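Local coordinates for protein putative transcriptional regulator (Bacillus cytotoxicus NVH 391-98, PDB 3K4H) that probably acts as a LacI-type transcriptional regulator, binding a glucose-containing glycan in its periplasmic-binding-protein-like core to control DNA binding, at residues V31-S36 / N246-G251; P94-G99 / A255-D260; K9-V14 / E42-Y47; S241-N246 / I274-L279. All coordinates share one frame; numbering follows the deposited sequence.

Contact 1: residues V31-S36 / N246-G251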
loop_
_atom_site.group_PDB
_atom_site.type_symbol
_atom_site.label_atom_id
_atom_site.label_comp_id
_atom_site.label_asym_id
_atom_site.label_seq_id
_atom_site.Cartn_x
_atom_site.Cartn_y
_atom_site.Cartn_z
ATOM N N VAL A 31 -10.417 11.874 -13.007
ATOM C CA VAL A 31 -9.008 11.483 -13.021
ATOM C C VAL A 31 -8.278 12.376 -13.980
ATOM O O VAL A 31 -7.181 12.847 -13.672
ATOM C CB VAL A 31 -8.776 9.975 -13.293
ATOM C CG1 VAL A 31 -8.101 9.745 -14.587
ATOM C CG2 VAL A 31 -7.917 9.378 -12.193
ATOM N N ILE A 32 -8.928 12.661 -15.114
ATOM C CA ILE A 32 -8.350 13.512 -16.121
ATOM C C ILE A 32 -8.214 14.909 -15.577
ATOM O O ILE A 32 -7.244 15.588 -15.858
ATOM C CB ILE A 32 -9.167 13.515 -17.406
ATOM C CG1 ILE A 32 -9.028 12.146 -18.084
ATOM C CG2 ILE A 32 -8.657 14.601 -18.333
ATOM C CD1 ILE A 32 -9.966 11.887 -19.235
ATOM N N ARG A 33 -9.170 15.329 -14.762
ATOM C CA ARG A 33 -9.131 16.649 -14.178
ATOM C C ARG A 33 -7.913 16.798 -13.257
ATOM O O ARG A 33 -7.351 17.880 -13.125
ATOM C CB ARG A 33 -10.420 16.873 -13.422
ATOM C CG ARG A 33 -10.672 18.282 -12.950
ATOM C CD ARG A 33 -11.757 18.256 -11.865
ATOM N NE ARG A 33 -11.370 19.191 -10.822
ATOM C CZ ARG A 33 -11.473 18.961 -9.517
ATOM N NH1 ARG A 33 -11.970 17.811 -9.058
ATOM N NH2 ARG A 33 -11.068 19.895 -8.676
ATOM N N GLY A 34 -7.499 15.711 -12.619
ATOM C CA GLY A 34 -6.311 15.746 -11.761
ATOM C C GLY A 34 -5.076 15.722 -12.649
ATOM O O GLY A 34 -4.067 16.406 -12.385
ATOM N N ILE A 35 -5.167 14.935 -13.718
ATOM C CA ILE A 35 -4.044 14.754 -14.617
ATOM C C ILE A 35 -3.681 16.126 -15.191
ATOM O O ILE A 35 -2.517 16.560 -15.127
ATOM C CB ILE A 35 -4.367 13.705 -15.708
ATOM C CG1 ILE A 35 -4.175 12.298 -15.136
ATOM C CG2 ILE A 35 -3.453 13.873 -16.882
ATOM C CD1 ILE A 35 -4.940 11.205 -15.842
ATOM N N SER A 36 -4.704 16.807 -15.701
ATOM C CA SER A 36 -4.587 18.101 -16.337
ATOM C C SER A 36 -4.069 19.187 -15.370
ATOM O O SER A 36 -3.234 20.043 -15.736
ATOM C CB SER A 36 -5.959 18.497 -16.863
ATOM O OG SER A 36 -5.923 19.806 -17.374
ATOM N N ASN A 246 -10.476 9.345 -3.681
ATOM C CA ASN A 246 -9.646 10.489 -4.030
ATOM C C ASN A 246 -9.173 10.545 -5.474
ATOM O O ASN A 246 -7.994 10.815 -5.738
ATOM C CB ASN A 246 -8.455 10.553 -3.100
ATOM C CG ASN A 246 -8.523 11.720 -2.165
ATOM O OD1 ASN A 246 -8.146 12.824 -2.531
ATOM N ND2 ASN A 246 -8.989 11.488 -0.955
ATOM N N ILE A 247 -10.119 10.327 -6.389
ATOM C CA ILE A 247 -9.870 10.179 -7.797
ATOM C C ILE A 247 -8.922 11.253 -8.324
ATOM O O ILE A 247 -7.985 10.952 -9.086
ATOM C CB ILE A 247 -11.189 10.215 -8.582
ATOM C CG1 ILE A 247 -12.109 9.063 -8.166
ATOM C CG2 ILE A 247 -10.929 10.127 -10.088
ATOM C CD1 ILE A 247 -13.570 9.439 -8.096
ATOM N N TYR A 248 -9.160 12.496 -7.928
ATOM C CA TYR A 248 -8.405 13.614 -8.445
ATOM C C TYR A 248 -6.925 13.409 -8.131
ATOM O O TYR A 248 -6.058 13.604 -8.984
ATOM C CB TYR A 248 -8.919 14.900 -7.795
ATOM C CG TYR A 248 -8.111 16.143 -8.070
ATOM C CD1 TYR A 248 -8.472 17.006 -9.099
ATOM C CD2 TYR A 248 -6.981 16.462 -7.307
ATOM C CE1 TYR A 248 -7.742 18.168 -9.358
ATOM C CE2 TYR A 248 -6.238 17.611 -7.555
ATOM C CZ TYR A 248 -6.638 18.460 -8.581
ATOM O OH TYR A 248 -5.932 19.597 -8.875
ATOM N N GLN A 249 -6.634 13.029 -6.890
ATOM C CA GLN A 249 -5.254 12.925 -6.449
ATOM C C GLN A 249 -4.590 11.728 -7.145
ATOM O O GLN A 249 -3.395 11.792 -7.466
ATOM C CB GLN A 249 -5.165 12.846 -4.927
ATOM C CG GLN A 249 -4.005 13.644 -4.343
ATOM C CD GLN A 249 -4.063 15.185 -4.602
ATOM O OE1 GLN A 249 -5.078 15.853 -4.331
ATOM N NE2 GLN A 249 -2.942 15.745 -5.082
ATOM N N LEU A 250 -5.372 10.680 -7.436
ATOM C CA LEU A 250 -4.877 9.570 -8.228
ATOM C C LEU A 250 -4.350 10.127 -9.536
ATOM O O LEU A 250 -3.280 9.751 -9.967
ATOM C CB LEU A 250 -5.972 8.528 -8.514
ATOM C CG LEU A 250 -6.516 7.596 -7.420
ATOM C CD1 LEU A 250 -7.618 6.724 -8.025
ATOM C CD2 LEU A 250 -5.443 6.718 -6.758
ATOM N N GLY A 251 -5.100 11.040 -10.151
ATOM C CA GLY A 251 -4.763 11.587 -11.461
ATOM C C GLY A 251 -3.550 12.482 -11.394
ATOM O O GLY A 251 -2.624 12.356 -12.196
#

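Contact 2: residues P94-G99 / A255-D260. With GLC (alpha-D-glucopyranose), chain C.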
loop_
_atom_site.group_PDB
_atom_site.type_symbol
_atom_site.label_atom_id
_atom_site.label_comp_id
_atom_site.label_asym_id
_atom_site.label_seq_id
_atom_site.Cartn_x
_atom_site.Cartn_y
_atom_site.Cartn_z
ATOM N N PRO A 94 8.218 5.473 -21.920
ATOM C CA PRO A 94 7.880 5.827 -20.534
ATOM C C PRO A 94 6.381 5.828 -20.278
ATOM O O PRO A 94 5.640 6.512 -20.972
ATOM C CB PRO A 94 8.446 7.251 -20.357
ATOM C CG PRO A 94 9.052 7.629 -21.615
ATOM C CD PRO A 94 8.640 6.651 -22.689
ATOM N N PHE A 95 5.934 5.062 -19.289
ATOM C CA PHE A 95 4.526 5.044 -18.926
ATOM C C PHE A 95 4.287 4.814 -17.440
ATOM O O PHE A 95 5.167 4.367 -16.708
ATOM C CB PHE A 95 3.789 3.984 -19.722
ATOM C CG PHE A 95 4.017 2.594 -19.214
ATOM C CD1 PHE A 95 5.090 1.833 -19.685
ATOM C CD2 PHE A 95 3.158 2.040 -18.261
ATOM C CE1 PHE A 95 5.307 0.556 -19.213
ATOM C CE2 PHE A 95 3.367 0.762 -17.789
ATOM C CZ PHE A 95 4.452 0.015 -18.263
ATOM N N VAL A 96 3.050 5.082 -17.015
ATOM C CA VAL A 96 2.666 4.978 -15.606
ATOM C C VAL A 96 1.275 4.361 -15.492
ATOM O O VAL A 96 0.401 4.662 -16.317
ATOM C CB VAL A 96 2.656 6.386 -14.963
ATOM C CG1 VAL A 96 1.686 6.438 -13.801
ATOM C CG2 VAL A 96 4.045 6.786 -14.515
ATOM N N LEU A 97 1.067 3.517 -14.485
ATOM C CA LEU A 97 -0.265 2.938 -14.225
ATOM C C LEU A 97 -1.102 3.695 -13.192
ATOM O O LEU A 97 -0.554 4.246 -12.221
ATOM C CB LEU A 97 -0.160 1.488 -13.753
ATOM C CG LEU A 97 -0.164 0.297 -14.702
ATOM C CD1 LEU A 97 -0.458 -0.967 -13.944
ATOM C CD2 LEU A 97 -1.248 0.479 -15.694
ATOM N N ILE A 98 -2.425 3.705 -13.386
ATOM C CA ILE A 98 -3.355 4.025 -12.284
ATOM C C ILE A 98 -4.024 2.703 -11.919
ATOM O O ILE A 98 -4.973 2.287 -12.565
ATOM C CB ILE A 98 -4.421 5.125 -12.656
ATOM C CG1 ILE A 98 -3.761 6.416 -13.196
ATOM C CG2 ILE A 98 -5.366 5.407 -11.460
ATOM C CD1 ILE A 98 -4.563 7.710 -12.921
ATOM N N GLY A 99 -3.496 2.023 -10.917
ATOM C CA GLY A 99 -3.892 0.641 -10.581
ATOM C C GLY A 99 -2.679 -0.265 -10.405
ATOM O O GLY A 99 -1.621 -0.021 -10.986
ATOM N N ALA A 255 0.240 11.788 -13.100
ATOM C CA ALA A 255 0.917 12.696 -14.041
ATOM C C ALA A 255 2.259 13.192 -13.516
ATOM O O ALA A 255 3.237 13.292 -14.264
ATOM C CB ALA A 255 0.025 13.858 -14.385
ATOM N N LYS A 256 2.304 13.503 -12.225
ATOM C CA LYS A 256 3.534 13.959 -11.585
ATOM C C LYS A 256 4.587 12.856 -11.626
ATOM O O LYS A 256 5.760 13.124 -11.818
ATOM C CB LYS A 256 3.242 14.364 -10.148
ATOM C CG LYS A 256 4.383 14.963 -9.392
ATOM C CD LYS A 256 3.980 15.194 -7.983
ATOM C CE LYS A 256 4.709 16.379 -7.485
ATOM N NZ LYS A 256 4.356 16.578 -6.077
ATOM N N ALA A 257 4.149 11.612 -11.470
ATOM C CA ALA A 257 5.063 10.476 -11.538
ATOM C C ALA A 257 5.567 10.255 -12.963
ATOM O O ALA A 257 6.724 9.920 -13.151
ATOM C CB ALA A 257 4.407 9.205 -10.987
ATOM N N LEU A 258 4.702 10.455 -13.953
ATOM C CA LEU A 258 5.063 10.205 -15.348
ATOM C C LEU A 258 6.055 11.235 -15.859
ATOM O O LEU A 258 7.040 10.881 -16.490
ATOM C CB LEU A 258 3.829 10.174 -16.242
ATOM C CG LEU A 258 4.093 10.024 -17.740
ATOM C CD1 LEU A 258 4.881 8.738 -18.062
ATOM C CD2 LEU A 258 2.806 10.105 -18.553
ATOM N N VAL A 259 5.789 12.507 -15.580
ATOM C CA VAL A 259 6.639 13.589 -16.052
ATOM C C VAL A 259 8.019 13.434 -15.434
ATOM O O VAL A 259 9.037 13.642 -16.090
ATOM C CB VAL A 259 6.012 14.974 -15.740
ATOM C CG1 VAL A 259 6.994 16.104 -15.918
ATOM C CG2 VAL A 259 4.826 15.211 -16.651
ATOM N N ASP A 260 8.054 13.030 -14.174
ATOM C CA ASP A 260 9.323 12.791 -13.504
ATOM C C ASP A 260 10.057 11.694 -14.279
ATOM O O ASP A 260 11.194 11.867 -14.697
ATOM C CB ASP A 260 9.084 12.410 -12.047
ATOM C CG ASP A 260 10.353 12.095 -11.310
ATOM O OD1 ASP A 260 11.284 12.940 -11.259
ATOM O OD2 ASP A 260 10.416 10.982 -10.764
HETATM C C1 GLC C . -9.189 3.166 -11.428
HETATM C C2 GLC C . -8.113 2.421 -12.190
HETATM C C3 GLC C . -7.730 1.220 -11.343
HETATM C C4 GLC C . -7.231 1.670 -9.957
HETATM C C5 GLC C . -8.240 2.581 -9.298
HETATM C C6 GLC C . -7.641 3.134 -8.028
HETATM O O2 GLC C . -8.644 1.999 -13.425
HETATM O O3 GLC C . -6.815 0.459 -12.100
HETATM O O4 GLC C . -7.174 0.608 -9.060
HETATM O O5 GLC C . -8.665 3.611 -10.183
HETATM O O6 GLC C . -8.337 2.523 -6.975
#

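Contact 3: residues K9-V14 / E42-Y47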
loop_
_atom_site.group_PDB
_atom_site.type_symbol
_atom_site.label_atom_id
_atom_site.label_comp_id
_atom_site.label_asym_id
_atom_site.label_seq_id
_atom_site.Cartn_x
_atom_site.Cartn_y
_atom_site.Cartn_z
ATOM N N LYS A 9 5.933 18.053 -25.419
ATOM C CA LYS A 9 5.429 17.472 -24.235
ATOM C C LYS A 9 3.963 17.370 -24.316
ATOM O O LYS A 9 3.257 18.325 -24.189
ATOM C CB LYS A 9 5.740 18.415 -23.124
ATOM C CG LYS A 9 6.418 19.620 -23.576
ATOM C CD LYS A 9 7.582 19.854 -22.721
ATOM C CE LYS A 9 7.266 20.898 -21.724
ATOM N NZ LYS A 9 8.232 20.994 -20.635
ATOM N N THR A 10 3.511 16.152 -24.422
ATOM C CA THR A 10 2.137 15.886 -24.414
ATOM C C THR A 10 2.160 14.592 -23.739
ATOM O O THR A 10 3.084 13.876 -23.887
ATOM C CB THR A 10 1.662 15.772 -25.802
ATOM O OG1 THR A 10 2.152 16.886 -26.521
ATOM C CG2 THR A 10 0.233 15.849 -25.842
ATOM N N LEU A 11 1.108 14.271 -23.028
ATOM C CA LEU A 11 1.014 13.021 -22.350
ATOM C C LEU A 11 -0.144 12.329 -22.926
ATOM O O LEU A 11 -1.108 12.921 -23.246
ATOM C CB LEU A 11 0.764 13.249 -20.897
ATOM C CG LEU A 11 1.933 14.012 -20.361
ATOM C CD1 LEU A 11 1.840 14.154 -18.916
ATOM C CD2 LEU A 11 3.113 13.246 -20.730
ATOM N N GLY A 12 -0.019 11.046 -23.075
ATOM C CA GLY A 12 -1.069 10.245 -23.628
ATOM C C GLY A 12 -1.877 9.581 -22.551
ATOM O O GLY A 12 -1.354 9.166 -21.505
ATOM N N LEU A 13 -3.171 9.475 -22.817
ATOM C CA LEU A 13 -4.058 8.837 -21.888
ATOM C C LEU A 13 -4.641 7.642 -22.578
ATOM O O LEU A 13 -5.046 7.737 -23.739
ATOM C CB LEU A 13 -5.158 9.796 -21.467
ATOM C CG LEU A 13 -4.761 11.184 -21.002
ATOM C CD1 LEU A 13 -6.016 11.956 -20.653
ATOM C CD2 LEU A 13 -3.779 11.163 -19.812
ATOM N N VAL A 14 -4.682 6.518 -21.875
ATOM C CA VAL A 14 -5.295 5.333 -22.422
ATOM C C VAL A 14 -6.402 4.848 -21.510
ATOM O O VAL A 14 -6.204 4.632 -20.309
ATOM C CB VAL A 14 -4.264 4.226 -22.689
ATOM C CG1 VAL A 14 -4.921 3.007 -23.281
ATOM C CG2 VAL A 14 -3.195 4.723 -23.623
ATOM N N GLU A 42 3.716 21.945 -15.498
ATOM C CA GLU A 42 4.915 21.725 -16.301
ATOM C C GLU A 42 4.703 21.933 -17.808
ATOM O O GLU A 42 5.473 21.430 -18.631
ATOM C CB GLU A 42 5.414 20.312 -16.057
ATOM C CG GLU A 42 5.646 19.972 -14.584
ATOM C CD GLU A 42 6.786 20.765 -13.951
ATOM O OE1 GLU A 42 7.658 21.265 -14.691
ATOM O OE2 GLU A 42 6.801 20.887 -12.708
ATOM N N GLY A 43 3.642 22.641 -18.175
ATOM C CA GLY A 43 3.343 22.921 -19.583
ATOM C C GLY A 43 3.232 21.695 -20.462
ATOM O O GLY A 43 3.755 21.678 -21.565
ATOM N N TYR A 44 2.567 20.660 -19.964
ATOM C CA TYR A 44 2.251 19.493 -20.760
ATOM C C TYR A 44 0.778 19.559 -21.149
ATOM O O TYR A 44 -0.052 20.019 -20.370
ATOM C CB TYR A 44 2.530 18.208 -19.973
ATOM C CG TYR A 44 3.980 17.758 -19.978
ATOM C CD1 TYR A 44 4.918 18.345 -19.126
ATOM C CD2 TYR A 44 4.418 16.741 -20.840
ATOM C CE1 TYR A 44 6.234 17.930 -19.130
ATOM C CE2 TYR A 44 5.728 16.324 -20.850
ATOM C CZ TYR A 44 6.634 16.917 -19.991
ATOM O OH TYR A 44 7.968 16.513 -19.996
ATOM N N ALA A 45 0.485 19.104 -22.367
ATOM C CA ALA A 45 -0.856 19.029 -22.918
ATOM C C ALA A 45 -1.220 17.560 -22.946
ATOM O O ALA A 45 -0.377 16.718 -22.637
ATOM C CB ALA A 45 -0.885 19.588 -24.310
ATOM N N LEU A 46 -2.460 17.243 -23.335
ATOM C CA LEU A 46 -2.932 15.887 -23.217
ATOM C C LEU A 46 -3.353 15.347 -24.563
ATOM O O LEU A 46 -3.571 16.111 -25.512
ATOM C CB LEU A 46 -4.051 15.818 -22.204
ATOM C CG LEU A 46 -3.724 16.357 -20.804
ATOM C CD1 LEU A 46 -4.924 16.198 -19.893
ATOM C CD2 LEU A 46 -2.439 15.750 -20.174
ATOM N N TYR A 47 -3.418 14.027 -24.674
ATOM C CA TYR A 47 -3.741 13.409 -25.945
ATOM C C TYR A 47 -4.375 12.062 -25.690
ATOM O O TYR A 47 -3.941 11.304 -24.813
ATOM C CB TYR A 47 -2.475 13.264 -26.798
ATOM C CG TYR A 47 -2.639 12.474 -28.067
ATOM C CD1 TYR A 47 -2.663 13.098 -29.310
ATOM C CD2 TYR A 47 -2.736 11.088 -28.022
ATOM C CE1 TYR A 47 -2.798 12.353 -30.474
ATOM C CE2 TYR A 47 -2.886 10.332 -29.166
ATOM C CZ TYR A 47 -2.910 10.954 -30.389
ATOM O OH TYR A 47 -3.062 10.145 -31.517
#

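Contact 4: residues S241-N246 / I274-L279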
loop_
_atom_site.group_PDB
_atom_site.type_symbol
_atom_site.label_atom_id
_atom_site.label_comp_id
_atom_site.label_asym_id
_atom_site.label_seq_id
_atom_site.Cartn_x
_atom_site.Cartn_y
_atom_site.Cartn_z
ATOM N N SER A 241 -23.585 5.173 1.046
ATOM C CA SER A 241 -22.318 5.014 1.684
ATOM C C SER A 241 -21.370 4.588 0.636
ATOM O O SER A 241 -21.665 3.749 -0.139
ATOM C CB SER A 241 -22.433 3.940 2.698
ATOM O OG SER A 241 -23.467 4.254 3.542
ATOM N N THR A 242 -20.196 5.148 0.628
ATOM C CA THR A 242 -19.333 4.925 -0.480
ATOM C C THR A 242 -17.935 5.128 -0.050
ATOM O O THR A 242 -17.708 5.794 0.883
ATOM C CB THR A 242 -19.696 5.924 -1.488
ATOM O OG1 THR A 242 -19.275 5.498 -2.758
ATOM C CG2 THR A 242 -19.046 7.119 -1.178
ATOM N N VAL A 243 -16.965 4.618 -0.747
ATOM C CA VAL A 243 -15.645 4.885 -0.276
ATOM C C VAL A 243 -15.041 5.914 -1.155
ATOM O O VAL A 243 -14.972 5.712 -2.315
ATOM C CB VAL A 243 -14.777 3.690 -0.461
ATOM C CG1 VAL A 243 -13.410 3.999 -0.128
ATOM C CG2 VAL A 243 -15.237 2.577 0.332
ATOM N N ASP A 244 -14.582 7.015 -0.581
ATOM C CA ASP A 244 -13.948 8.059 -1.332
ATOM C C ASP A 244 -12.580 7.596 -1.496
ATOM O O ASP A 244 -11.967 7.156 -0.610
ATOM C CB ASP A 244 -13.963 9.392 -0.638
ATOM C CG ASP A 244 -13.500 10.491 -1.521
ATOM O OD1 ASP A 244 -12.483 10.326 -2.176
ATOM O OD2 ASP A 244 -14.158 11.510 -1.599
ATOM N N VAL A 245 -12.116 7.704 -2.690
ATOM C CA VAL A 245 -10.964 7.012 -3.178
ATOM C C VAL A 245 -10.059 8.091 -3.811
ATOM O O VAL A 245 -9.021 7.800 -4.383
ATOM C CB VAL A 245 -11.486 5.948 -4.163
ATOM C CG1 VAL A 245 -11.260 6.334 -5.627
ATOM C CG2 VAL A 245 -10.962 4.598 -3.835
ATOM N N ASN A 246 -10.476 9.345 -3.681
ATOM C CA ASN A 246 -9.646 10.489 -4.030
ATOM C C ASN A 246 -9.173 10.545 -5.474
ATOM O O ASN A 246 -7.994 10.815 -5.738
ATOM C CB ASN A 246 -8.455 10.553 -3.100
ATOM C CG ASN A 246 -8.523 11.720 -2.165
ATOM O OD1 ASN A 246 -8.146 12.824 -2.531
ATOM N ND2 ASN A 246 -8.989 11.488 -0.955
ATOM N N ILE A 274 -2.584 6.467 -2.578
ATOM C CA ILE A 274 -3.406 7.623 -2.229
ATOM C C ILE A 274 -4.456 7.165 -1.215
ATOM O O ILE A 274 -5.089 6.125 -1.406
ATOM C CB ILE A 274 -4.080 8.210 -3.521
ATOM C CG1 ILE A 274 -3.231 9.298 -4.186
ATOM C CG2 ILE A 274 -5.432 8.820 -3.230
ATOM C CD1 ILE A 274 -1.940 8.830 -4.791
ATOM N N PRO A 275 -4.672 7.934 -0.138
ATOM C CA PRO A 275 -5.629 7.508 0.873
ATOM C C PRO A 275 -7.059 7.449 0.380
ATOM O O PRO A 275 -7.489 8.255 -0.463
ATOM C CB PRO A 275 -5.544 8.598 1.929
ATOM C CG PRO A 275 -4.264 9.298 1.673
ATOM C CD PRO A 275 -4.126 9.253 0.181
ATOM N N HIS A 276 -7.786 6.493 0.944
ATOM C CA HIS A 276 -9.212 6.345 0.746
ATOM C C HIS A 276 -9.927 6.660 2.059
ATOM O O HIS A 276 -9.289 6.732 3.095
ATOM C CB HIS A 276 -9.509 4.915 0.327
ATOM C CG HIS A 276 -9.191 3.903 1.383
ATOM N ND1 HIS A 276 -7.935 3.352 1.530
ATOM C CD2 HIS A 276 -9.966 3.344 2.345
ATOM C CE1 HIS A 276 -7.951 2.490 2.531
ATOM N NE2 HIS A 276 -9.170 2.464 3.041
ATOM N N LYS A 277 -11.242 6.855 2.010
ATOM C CA LYS A 277 -12.048 7.130 3.197
ATOM C C LYS A 277 -13.431 6.523 3.030
ATOM O O LYS A 277 -14.127 6.797 2.060
ATOM C CB LYS A 277 -12.211 8.627 3.370
ATOM C CG LYS A 277 -12.193 9.068 4.792
ATOM C CD LYS A 277 -13.011 10.330 4.956
ATOM C CE LYS A 277 -12.883 10.899 6.374
ATOM N NZ LYS A 277 -11.888 11.999 6.274
ATOM N N LEU A 278 -13.848 5.714 3.986
ATOM C CA LEU A 278 -15.187 5.187 3.964
ATOM C C LEU A 278 -16.188 6.233 4.478
ATOM O O LEU A 278 -16.132 6.612 5.654
ATOM C CB LEU A 278 -15.220 3.940 4.810
ATOM C CG LEU A 278 -16.577 3.335 5.102
ATOM C CD1 LEU A 278 -17.314 2.900 3.827
ATOM C CD2 LEU A 278 -16.262 2.171 5.980
ATOM N N LEU A 279 -17.078 6.709 3.639
ATOM C CA LEU A 279 -18.052 7.654 4.086
ATOM C C LEU A 279 -19.307 6.955 4.323
ATOM O O LEU A 279 -19.897 6.502 3.411
ATOM C CB LEU A 279 -18.392 8.609 2.994
ATOM C CG LEU A 279 -17.236 9.271 2.338
ATOM C CD1 LEU A 279 -17.749 10.082 1.284
ATOM C CD2 LEU A 279 -16.610 10.086 3.337
#

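Contact 1: residues V31-S36 / N246-G251
V31, G34 and I35 of helix 27-41 pack against I247, Y248 and G251 in the first turns of helix 247-264, a buried helix-helix contact beside the parallel sheet that contains strands 10-14 and 95-98. The short axes come within 6.6 Å and run in roughly the same direction, 44° apart. No hydrogen bond crosses the interface. G34 and G251 are the nearest pair of the two segments, CA to CA 4.4 Å, and with no side chain on either, backbone meets backbone. The CA of G251 points a C-H at V31 O (3.5 Å), while the CA of G34 does the same to Y248 O (3.5 Å). Parallel helices crossing at a negative angle through glycines, with CA-H...O contacts between them, resemble the GASright arrangement. The contact lies just after N246, where the chain passes from one lobe of the periplasmic-binding-protein-like fold to the other. Y248 spreads beside the glycine pair: its CG is anti to the backbone N (chi1 171°), which swings the ring over G34, whose CA lies 3.9 Å from the ring centroid in a CH-pi contact. R33 reaches the same ring obliquely, with CD1 of Y248 over the centre of one guanidinium face and the two planes 43° apart. The polar ends are held from elsewhere, R33 by a salt bridge to E30 and Y248 OH by a hydrogen bond to S37 OG. V31 CG2 meets I247 CG2 at 3.8 Å and also touches L250, which lines the glycan pocket, and I35 CG1 rests against G251 O.

Contact 2: residues P94-G99 / A255-D260
The one aromatic ring here, that of F95, is not presented to L258: its CB points away from helix 247-264, and the residue meets L258 through its backbone, F95 CA lying 3.8 Å from L258 CD1. The ring instead packs among I85, L88 and I108. What crosses the contact is aliphatic, without a hydrogen bond. With chi1 near 176° the L258 side chain extends past its own carbonyl carbon and brings CD1 to the strand, where it reaches P94 O at 3.7 Å and lies near the P94 ring. V96 answers from the strand with one methyl: its CG2 drops onto the helix backbone, 3.7 Å from L258 CA, with L258 CB at 3.8 Å and A257 CB slightly farther. At the far end of the strand, I98 O accepts a hydrogen bond from glucose O3 (2.6 Å), and G99 CA passes 3.3 Å from the same O3; N113, D112, N115 and L76 O also bind this sugar. Strand 95-98 lies between strands 72-75 and 110-112 in the parallel sheet, with helix 83-90 against F95 and the nearly antiparallel helix 247-264 (163° between short axes) covering the V96 face, where L258 also touches I74.

Contact 3: residues K9-V14 / E42-Y47
Strands 10-14 and 45-47 pair in parallel, T10 with A45, L11 with L46 and G12 with Y47, their short axes 34° apart. L11 N donates to A45 O at 2.9 Å and L13 N to Y47 O at 2.8 Å, whereas Y47 N to L11 O (2.9 Å) is weak because it is bent, and A45 N to K9 O is weak because it is long. T10 and Y47 lie on one face, T10 CG2 reaching Y47 CB at 3.9 Å; helix 54-66 covers Y47 through M64. L11 and L46 share the other face, L11 CB meeting L46 CD2 at 4.1 Å. The L11 isobutyl group, with CG beside the backbone N, also meets Y44 CD2 at 3.7 Å from its CG. K9 CB is modelled over one face of the Y44 ring, too close to be trusted, and K9 NZ makes a weak bond to E42 O. G43, at positive phi, is the C-prime residue of a Schellman motif that ends helix 27-41; strand 45-48 then returns alongside 10-14, a beta-alpha-beta crossover. The pairing of this outermost strand thus rests on backbone bonds and on a leucine face packed against helices 27-41 and 247-264, while the Y44 hydroxyl is satisfied by E263.

Contact 4: residues S241-N246 / I274-L279
I274 opens the contact by laying its CG2 against CB of N246, 3.5 Å away, while its remaining side chain leads toward Q249, L250 and E253 of helix 247-264. P275 follows with its carbonyl O beside the N246 amide, and its ring touches A269 of the second subunit. H276 CB sits by D244 O and meets V243 CG1 at 4.0 Å, while chi1 of 65° sets the ring between backbone N and carbonyl carbon, where NE2 is hydrogen-bonded to E121 of helix 115-128. K277 begins the regular pairing: its N donates to D244 O and its O accepts from D244 N, each at 2.7 Å, a hydrogen-bonded antiparallel pair, and its long chain leads away. L278, opposite V243 in a non-hydrogen-bonded pair, turns to the other face, where CD1 meets V243 CG2 at 4.1 Å and V122 and Y125 of helix 115-128 also pack on it. L279 closes the ladder, its N giving to T242 O at 3.0 Å and its O accepting from T242 N at 3.1 Å, and its side chain runs alongside that of T242. Strand 277-279 thereby becomes the antiparallel edge of an otherwise parallel sheet, that of the second lobe, and is its outermost strand within this chain. Four backbone bonds hold the ladder. Beyond them the D244 carboxylate is gripped twice, OD1 by N246 N at 2.7 Å, an Asx turn, and OD2 by N229, which is consistent with fixing the turn into helix 247-264.

Overall arrangement
Contact 1 touches all three others, its centre 12 Å from contact 2, 13 Å from contact 3 and 14 Å from contact 4. I98 of contact 2 meets contact 1, its CD1 lying 3.8 Å from V31 CG2, while I35 and L46 link contacts 1 and 3. L258 and V259 of contact 2 pack onto L11 and Y44 of contact 3, so three contacts share one lobe. The strand pairing of contact 4 belongs to the other lobe, about 27 Å from contact 3 between centres, and contact 4 meets contact 1 at N246, where strand 241-244 passes into helix 247-264. The glycan sits near this crossing: the side chain of L250 approaches a glucose to about 4 Å and that of V245 to about 5 Å.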